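Local structure of putative alpha/beta hydrolase FOLD protein (5A62) at residues 36-41 and 249-254; 139-144 and 187-192; 127-132 and 221-226. The protein is thought to be a hydrolase of the alpha/beta hydrolase fold, probably acting as a carboxylesterase. All coordinates share one frame; numbering follows the deposited sequence.

Contact 1 of 3, residues 36-41 and 249-254; sequences ILIWDY and WVVIEK
I38 and K254 join two connections at the C-terminal ends of the parallel strands in the central sheet of the alpha/beta hydrolase fold: the 3-10 turn that leads from strand 25-29 into helix 40-48, and the short helix 250-253 that follows the last strand, 239-243. Segment 36-41 meets segment 249-254 through an apolar patch with a charged lysine at its border.

I38 supplies the apolar side. Its branched, flexible chain reaches across I252 at roughly a right angle, CG1 of I38 lying 3.8 Å from CD1 of I252, while CD1 of I38 comes to the edge of the W249 indole, 4.0 Å from CZ3. V251 also points at I38, but it was modelled in two conformers, and the very short approach of its CG1 to I38 CD1 is doubtful. The CB of W39 points away from 249-254, yet the ring swings back until CZ3 is 3.9 Å from V251 CG2. Both W39 and V251 also pack on H98, within the probable nucleophile elbow.

K254 leaves the helix with positive phi and returns its chain along the first segment: CD passes 3.8 Å from Y41 CB. Such a long aliphatic stem suits the place, since it packs on Y41 CB while carrying an ammonium to two backbone carbonyls. E42 completes the charge with a salt bridge. A bend at the last torsion (chi4 -58°) aims NZ at both oxygens, I38 O at 2.8 Å, approached nearly along the C=O axis, and V251 O at 2.7 Å, met in the carbonyl plane.

Contact 2 of 3, residues 139-144 and 187-192; sequences RTREVA and GFVAAT
R141 reaches across to T192 while F188 comes back toward T140 and A144, so two nearly antiparallel helices (162° between their directions, axes 9.8 Å apart) each send one large side chain across. R141 and T192 run past one another head to tail. A bend at chi3 (-68°) turns the guanidinium so that T192 OG1 lies in its plane, at the edge; NH1 donates to that oxygen over 2.9 Å at 155°. Threonine suits the spot because its hydroxyl accepts here and donates to V189 O, 3.0 Å away, within its own helix. A water also takes a bond from R141 NH1 and gives one to T192 O, so the same nitrogen reaches T192 both directly and through the water. V189 crosses the arginine stem at about a right angle, its CG1 3.9 Å from R141 CD.

F188 presents its ring edge to T140, CZ lying 3.6 Å from OG1, and the small methyl CB of A144 lets CD2 come within 4.1 Å.

Both helices belong to the helical lid inserted between strands 116-122 and 212-218. Helix 149-157 adjoins T140, A144 and F188 through M149 and L152, and R141 and V189 pack on T73 and T69 of the second subunit.

Contact 3 of 3, residues 127-132 and 221-226; sequences KKFQEK and DDVFMR
R226 and F129 bury the most surface where segment 127-132, leading from strand 116-122 into the lid, packs against the first turns of helix 222-234; F224 extends the apolar half.

R226 is the polar half. With CG anti to the backbone N (chi1 -171°) and a bend at chi3, the guanidinium end is brought round to Q130 and K132. Q130 crosses it at about a right angle, CG lying 3.6 Å from R226 NH2, and the amide and guanidinium planes stand 86° apart; the glutamine meets the arginine with its CB and CG methylenes. K132 comes over one guanidinium face, its CE 3.9 Å from R226 NH1. The strongest partner of the arginine is D133, whose carboxylate forms a salt bridge with NH2 and also accepts from Q130 N, holding the start of the helix 131-134 beside it.

F129 turns its ring edge to the helix: CZ sits 3.7 Å from F224 CZ, and CE1 4.0 Å from V223 CG1. The two phenylalanine rings, with planes at 82°, have centroids 5.7 Å apart. A flat, wide residue such as F129 can span both neighbours at once, and L227 and L134 continue this apolar surface.

The helix start beneath F224 is capped: D221 OD1 receives F224 N at 3.2 Å, from above the carboxylate plane. D221 follows strand 212-218 and touches H248, a position consistent with the acid of a catalytic triad, while F224 packs on S99 of the probable nucleophile elbow.

No hydrogen bond crosses between the segments. Their union therefore rests on ring and methyl packing at one end and, at the other, on the methylenes of Q130 and K132 against R226, with D133 probably offsetting the closeness of the two positive charges.

Overall arrangement
From the N terminus, the chain passes strands 3-5, 12-18 and 25-29 before reaching 36-41, which pairs in contact 1 with 249-254 near the far end of the chain, so contact 1 closes the widest loop and encloses the other two. Strand 116-122 then leads to 127-132, which waits for 221-226 in contact 3. Within that loop the lid helices 136-147 and 185-194 pair in contact 2, the shortest closure. The three loops nest without crossing. Contact 1 joins the connections after strands 25-29 and 239-243, contact 3 ties the start of the lid to helix 222-234, and contact 2 packs two helices of the lid on each other. Contacts 2 and 3 both border the second subunit, their centres about 18 Å apart.

Contact 1 of 3, residues 36-41 and 249-254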
# COMPACT_ATOMS: atom_id res chain seq x y z
N ILE A 36 -0.42 -23.15 1.62
CA ILE A 36 0.19 -24.38 1.08
C ILE A 36 -0.88 -25.43 0.82
O ILE A 36 -0.69 -26.30 -0.02
CB ILE A 36 1.24 -24.91 2.00
CG1 ILE A 36 2.45 -24.01 1.93
CG2 ILE A 36 1.61 -26.36 1.66
CD1 ILE A 36 3.41 -24.16 3.05
N LEU A 37 -2.04 -25.32 1.46
CA LEU A 37 -3.13 -26.27 1.17
C LEU A 37 -3.58 -26.24 -0.27
O LEU A 37 -4.12 -27.24 -0.78
CB LEU A 37 -4.29 -26.09 2.14
CG LEU A 37 -3.88 -26.06 3.64
CD1 LEU A 37 -5.08 -25.79 4.53
CD2 LEU A 37 -3.06 -27.26 4.02
N ILE A 38 -3.38 -25.14 -0.99
CA ILE A 38 -3.82 -25.04 -2.37
C ILE A 38 -2.96 -25.89 -3.27
O ILE A 38 -3.35 -26.15 -4.39
CB ILE A 38 -3.83 -23.56 -2.83
CG1 ILE A 38 -4.95 -23.29 -3.83
CG2 ILE A 38 -2.49 -23.09 -3.37
CD1 ILE A 38 -5.08 -21.83 -4.25
N TRP A 39 -1.78 -26.33 -2.79
CA TRP A 39 -0.74 -26.99 -3.60
C TRP A 39 -0.65 -28.48 -3.36
O TRP A 39 0.29 -29.16 -3.79
CB TRP A 39 0.64 -26.34 -3.37
CG TRP A 39 0.82 -24.94 -3.80
CD1 TRP A 39 1.32 -23.86 -3.03
CD2 TRP A 39 0.71 -24.41 -5.13
NE1 TRP A 39 1.40 -22.76 -3.80
CE2 TRP A 39 1.09 -23.06 -5.09
CE3 TRP A 39 0.33 -24.94 -6.36
CZ2 TRP A 39 1.09 -22.27 -6.19
CZ3 TRP A 39 0.35 -24.17 -7.45
CH2 TRP A 39 0.71 -22.79 -7.36
N ASP A 40 -1.63 -29.07 -2.69
CA ASP A 40 -1.51 -30.46 -2.30
C ASP A 40 -1.18 -31.40 -3.45
O ASP A 40 -0.23 -32.19 -3.41
CB ASP A 40 -2.79 -30.92 -1.53
CG ASP A 40 -4.18 -30.68 -2.29
OD1 ASP A 40 -4.29 -30.10 -3.41
OD2 ASP A 40 -5.22 -31.12 -1.70
N TYR A 41 -1.99 -31.29 -4.49
CA TYR A 41 -1.81 -32.10 -5.65
C TYR A 41 -0.47 -31.86 -6.31
O TYR A 41 0.24 -32.79 -6.70
CB TYR A 41 -2.91 -31.85 -6.67
CG TYR A 41 -2.75 -32.60 -7.98
CD1 TYR A 41 -2.94 -33.97 -8.03
CD2 TYR A 41 -2.31 -31.95 -9.12
CE1 TYR A 41 -2.75 -34.67 -9.21
CE2 TYR A 41 -2.14 -32.64 -10.30
CZ TYR A 41 -2.40 -34.00 -10.34
OH TYR A 41 -2.18 -34.67 -11.54
N TRP A 249 -8.99 -18.61 -10.55
CA TRP A 249 -8.79 -19.64 -9.56
C TRP A 249 -8.57 -21.04 -10.12
O TRP A 249 -8.99 -22.06 -9.60
CB TRP A 249 -9.92 -19.61 -8.52
CG TRP A 249 -9.86 -18.46 -7.64
CD1 TRP A 249 -10.61 -17.30 -7.74
CD2 TRP A 249 -8.95 -18.26 -6.55
NE1 TRP A 249 -10.23 -16.43 -6.76
CE2 TRP A 249 -9.24 -16.99 -6.00
CE3 TRP A 249 -7.97 -19.07 -5.92
CZ2 TRP A 249 -8.55 -16.49 -4.90
CZ3 TRP A 249 -7.29 -18.55 -4.85
CH2 TRP A 249 -7.59 -17.27 -4.34
N VAL A 250 -7.82 -21.10 -11.21
CA VAL A 250 -7.53 -22.34 -11.90
C VAL A 250 -6.84 -23.34 -10.97
O VAL A 250 -6.95 -24.54 -11.14
CB VAL A 250 -6.67 -22.09 -13.19
CG1 VAL A 250 -5.27 -21.61 -12.84
CG2 VAL A 250 -6.62 -23.32 -14.08
N VAL A 251 -6.07 -22.87 -9.98
CA VAL A 251 -5.37 -23.73 -9.04
C VAL A 251 -6.35 -24.47 -8.11
O VAL A 251 -6.01 -25.47 -7.52
CB VAL A 251 -4.31 -22.93 -8.25
CG1 VAL A 251 -4.93 -21.77 -7.50
CG2 VAL A 251 -3.53 -23.77 -7.27
N ILE A 252 -7.55 -23.98 -7.97
CA ILE A 252 -8.58 -24.70 -7.22
C ILE A 252 -9.18 -25.78 -8.13
O ILE A 252 -9.39 -26.90 -7.63
CB ILE A 252 -9.70 -23.73 -6.79
CG1 ILE A 252 -9.15 -22.73 -5.80
CG2 ILE A 252 -10.94 -24.46 -6.26
CD1 ILE A 252 -8.67 -23.28 -4.52
N GLU A 253 -9.47 -25.46 -9.39
CA GLU A 253 -10.12 -26.43 -10.28
C GLU A 253 -9.18 -27.52 -10.77
O GLU A 253 -9.63 -28.62 -11.05
CB GLU A 253 -10.70 -25.72 -11.45
CG GLU A 253 -11.86 -24.85 -10.98
CD GLU A 253 -12.80 -24.46 -12.11
OE1 GLU A 253 -12.47 -24.71 -13.30
OE2 GLU A 253 -13.88 -23.90 -11.84
N LYS A 254 -7.90 -27.20 -10.91
CA LYS A 254 -6.86 -28.16 -11.30
C LYS A 254 -7.20 -28.91 -12.58
O LYS A 254 -7.20 -30.14 -12.61
CB LYS A 254 -6.53 -29.14 -10.14
CG LYS A 254 -6.14 -28.41 -8.85
CD LYS A 254 -5.43 -29.28 -7.83
CE LYS A 254 -5.08 -28.55 -6.53
NZ LYS A 254 -4.25 -27.38 -6.72

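Contact 2 of 3, residues 139-144 and 187-192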
# COMPACT_ATOMS: atom_id res chain seq x y z
N ARG A 139 -14.08 -3.30 -2.00
CA ARG A 139 -15.24 -3.94 -1.40
C ARG A 139 -14.89 -5.25 -0.74
O ARG A 139 -15.45 -5.54 0.31
CB ARG A 139 -16.36 -4.16 -2.41
CG ARG A 139 -17.71 -4.49 -1.76
CD ARG A 139 -18.22 -3.27 -1.00
NE ARG A 139 -19.37 -3.51 -0.14
CZ ARG A 139 -19.30 -4.01 1.08
NH1 ARG A 139 -18.15 -4.46 1.55
NH2 ARG A 139 -20.40 -4.09 1.82
N THR A 140 -13.90 -6.01 -1.26
CA THR A 140 -13.52 -7.22 -0.57
C THR A 140 -12.80 -6.87 0.76
O THR A 140 -13.03 -7.52 1.77
CB THR A 140 -12.65 -8.16 -1.39
OG1 THR A 140 -11.47 -7.45 -1.82
CG2 THR A 140 -13.46 -8.62 -2.62
N ARG A 141 -11.98 -5.82 0.79
CA ARG A 141 -11.40 -5.40 2.06
C ARG A 141 -12.49 -5.04 3.08
O ARG A 141 -12.40 -5.40 4.25
CB ARG A 141 -10.42 -4.22 1.90
CG ARG A 141 -9.05 -4.62 1.35
CD ARG A 141 -8.06 -3.47 1.42
NE ARG A 141 -8.38 -2.41 0.53
CZ ARG A 141 -8.04 -2.36 -0.74
NH1 ARG A 141 -7.31 -3.35 -1.21
NH2 ARG A 141 -8.45 -1.39 -1.52
N GLU A 142 -13.51 -4.33 2.59
CA GLU A 142 -14.58 -3.86 3.50
C GLU A 142 -15.32 -5.07 4.08
O GLU A 142 -15.58 -5.09 5.30
CB GLU A 142 -15.53 -2.99 2.73
CG GLU A 142 -16.66 -2.46 3.59
CD GLU A 142 -17.64 -1.55 2.84
OE1 GLU A 142 -17.46 -1.25 1.62
OE2 GLU A 142 -18.65 -1.15 3.49
N VAL A 143 -15.63 -6.05 3.23
CA VAL A 143 -16.25 -7.25 3.79
C VAL A 143 -15.33 -7.98 4.78
O VAL A 143 -15.72 -8.42 5.85
CB VAL A 143 -16.72 -8.23 2.69
CG1 VAL A 143 -17.29 -9.49 3.35
CG2 VAL A 143 -17.72 -7.56 1.80
N ALA A 144 -14.07 -8.15 4.44
CA ALA A 144 -13.14 -8.83 5.34
C ALA A 144 -13.10 -8.15 6.70
O ALA A 144 -13.12 -8.80 7.74
CB ALA A 144 -11.74 -8.85 4.75
N GLY A 187 -3.83 -10.03 6.99
CA GLY A 187 -3.05 -10.49 5.88
C GLY A 187 -3.71 -10.26 4.56
O GLY A 187 -3.01 -9.93 3.57
N PHE A 188 -5.01 -10.49 4.42
CA PHE A 188 -5.71 -10.20 3.20
C PHE A 188 -5.61 -8.73 2.87
O PHE A 188 -5.31 -8.37 1.72
CB PHE A 188 -7.18 -10.63 3.37
CG PHE A 188 -7.97 -10.38 2.11
CD1 PHE A 188 -7.92 -11.24 1.03
CD2 PHE A 188 -8.79 -9.27 2.00
CE1 PHE A 188 -8.62 -10.96 -0.13
CE2 PHE A 188 -9.48 -9.00 0.85
CZ PHE A 188 -9.36 -9.80 -0.19
N VAL A 189 -5.94 -7.88 3.84
CA VAL A 189 -5.90 -6.45 3.64
C VAL A 189 -4.52 -6.01 3.20
O VAL A 189 -4.37 -5.31 2.20
CB VAL A 189 -6.40 -5.71 4.86
CG1 VAL A 189 -6.19 -4.24 4.71
CG2 VAL A 189 -7.89 -6.02 5.05
N ALA A 190 -3.47 -6.42 3.90
CA ALA A 190 -2.15 -5.97 3.57
C ALA A 190 -1.72 -6.44 2.19
O ALA A 190 -1.04 -5.71 1.48
CB ALA A 190 -1.17 -6.47 4.55
N ALA A 191 -2.06 -7.63 1.79
CA ALA A 191 -1.62 -8.16 0.51
C ALA A 191 -2.26 -7.37 -0.63
O ALA A 191 -1.62 -7.04 -1.63
CB ALA A 191 -1.85 -9.62 0.41
N THR A 192 -3.55 -7.14 -0.48
CA THR A 192 -4.23 -6.39 -1.50
C THR A 192 -3.69 -4.94 -1.64
O THR A 192 -3.54 -4.36 -2.71
CB THR A 192 -5.74 -6.42 -1.38
OG1 THR A 192 -6.15 -5.77 -0.19
CG2 THR A 192 -6.31 -7.80 -1.48
O HOH W 1 -5.99 -3.73 -3.89

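Contact 3 of 3, residues 127-132 and 221-226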
# COMPACT_ATOMS: atom_id res chain seq x y z
N LYS A 127 3.62 -7.06 -14.55
CA LYS A 127 3.13 -5.73 -14.72
C LYS A 127 2.44 -5.16 -13.49
O LYS A 127 1.83 -5.87 -12.68
CB LYS A 127 2.15 -5.71 -15.89
CG LYS A 127 2.93 -5.99 -17.16
CD LYS A 127 2.38 -5.36 -18.42
CE LYS A 127 2.27 -3.86 -18.29
NZ LYS A 127 1.87 -3.25 -19.58
N LYS A 128 2.53 -3.85 -13.39
CA LYS A 128 1.66 -3.12 -12.49
C LYS A 128 0.24 -3.20 -12.98
O LYS A 128 -0.06 -3.29 -14.19
CB LYS A 128 2.03 -1.64 -12.49
CG LYS A 128 3.12 -1.22 -11.64
CD LYS A 128 3.08 0.34 -11.43
CE LYS A 128 2.19 0.98 -10.36
NZ LYS A 128 2.22 0.37 -8.97
N PHE A 129 -0.69 -3.13 -12.05
CA PHE A 129 -2.11 -3.07 -12.39
C PHE A 129 -2.50 -1.66 -12.79
O PHE A 129 -1.93 -0.69 -12.36
CB PHE A 129 -2.97 -3.50 -11.21
CG PHE A 129 -2.79 -4.95 -10.87
CD1 PHE A 129 -3.44 -5.95 -11.56
CD2 PHE A 129 -1.92 -5.33 -9.84
CE1 PHE A 129 -3.24 -7.28 -11.26
CE2 PHE A 129 -1.72 -6.66 -9.52
CZ PHE A 129 -2.37 -7.64 -10.23
N GLN A 130 -3.52 -1.60 -13.62
CA GLN A 130 -4.25 -0.36 -13.74
C GLN A 130 -5.13 -0.18 -12.51
O GLN A 130 -5.61 -1.12 -11.89
CB GLN A 130 -5.09 -0.41 -15.03
CG GLN A 130 -4.26 -0.37 -16.33
CD GLN A 130 -3.30 0.84 -16.42
OE1 GLN A 130 -2.07 0.71 -16.38
NE2 GLN A 130 -3.88 2.03 -16.52
N GLU A 131 -5.43 1.07 -12.15
CA GLU A 131 -6.31 1.32 -11.01
C GLU A 131 -7.62 0.58 -11.14
O GLU A 131 -8.12 0.07 -10.15
CB GLU A 131 -6.63 2.83 -10.81
CG GLU A 131 -5.48 3.58 -10.28
CD GLU A 131 -5.79 5.06 -10.02
OE1 GLU A 131 -6.96 5.44 -9.82
OE2 GLU A 131 -4.79 5.71 -10.03
N LYS A 132 -8.22 0.55 -12.34
CA LYS A 132 -9.47 -0.10 -12.50
C LYS A 132 -9.39 -1.59 -12.14
O LYS A 132 -10.34 -2.15 -11.65
CB LYS A 132 -9.97 0.11 -13.95
CG LYS A 132 -9.11 -0.62 -14.95
CD LYS A 132 -9.59 -0.60 -16.41
CE LYS A 132 -8.52 -1.34 -17.23
NZ LYS A 132 -8.94 -1.66 -18.64
N ASP A 221 -9.78 -15.06 -17.38
CA ASP A 221 -9.21 -14.13 -16.40
C ASP A 221 -8.88 -12.85 -17.17
O ASP A 221 -7.79 -12.69 -17.71
CB ASP A 221 -7.96 -14.75 -15.78
CG ASP A 221 -7.43 -13.93 -14.63
OD1 ASP A 221 -7.68 -12.69 -14.57
OD2 ASP A 221 -6.78 -14.52 -13.69
N ASP A 222 -9.83 -11.93 -17.26
CA ASP A 222 -9.66 -10.85 -18.18
C ASP A 222 -8.45 -10.00 -17.79
O ASP A 222 -7.75 -9.51 -18.67
CB ASP A 222 -10.93 -9.97 -18.19
CG ASP A 222 -12.15 -10.66 -18.85
OD1 ASP A 222 -12.01 -11.58 -19.67
OD2 ASP A 222 -13.30 -10.27 -18.50
N VAL A 223 -8.25 -9.73 -16.50
CA VAL A 223 -7.16 -8.89 -16.08
C VAL A 223 -5.83 -9.51 -16.46
O VAL A 223 -4.96 -8.85 -17.08
CB VAL A 223 -7.18 -8.50 -14.61
CG1 VAL A 223 -5.91 -7.83 -14.14
CG2 VAL A 223 -8.39 -7.59 -14.31
N PHE A 224 -5.62 -10.76 -16.06
CA PHE A 224 -4.32 -11.37 -16.37
C PHE A 224 -4.14 -11.70 -17.81
O PHE A 224 -3.04 -11.64 -18.30
CB PHE A 224 -3.99 -12.54 -15.41
CG PHE A 224 -3.65 -12.02 -14.05
CD1 PHE A 224 -2.43 -11.42 -13.82
CD2 PHE A 224 -4.56 -12.05 -13.04
CE1 PHE A 224 -2.11 -10.91 -12.59
CE2 PHE A 224 -4.24 -11.56 -11.78
CZ PHE A 224 -3.01 -10.99 -11.57
N MET A 225 -5.21 -11.98 -18.57
CA MET A 225 -5.06 -12.09 -20.03
C MET A 225 -4.51 -10.85 -20.62
O MET A 225 -3.62 -10.85 -21.44
CB MET A 225 -6.37 -12.45 -20.72
CG MET A 225 -6.76 -13.91 -20.55
SD MET A 225 -5.80 -15.06 -21.54
CE MET A 225 -6.56 -14.75 -23.15
N ARG A 226 -5.06 -9.72 -20.19
CA ARG A 226 -4.64 -8.45 -20.74
C ARG A 226 -3.16 -8.17 -20.35
O ARG A 226 -2.31 -7.79 -21.17
CB ARG A 226 -5.53 -7.33 -20.26
CG ARG A 226 -5.22 -6.03 -21.01
CD ARG A 226 -5.88 -4.81 -20.35
NE ARG A 226 -5.09 -4.39 -19.20
CZ ARG A 226 -5.48 -4.35 -17.91
NH1 ARG A 226 -6.63 -4.76 -17.50
NH2 ARG A 226 -4.61 -3.84 -17.05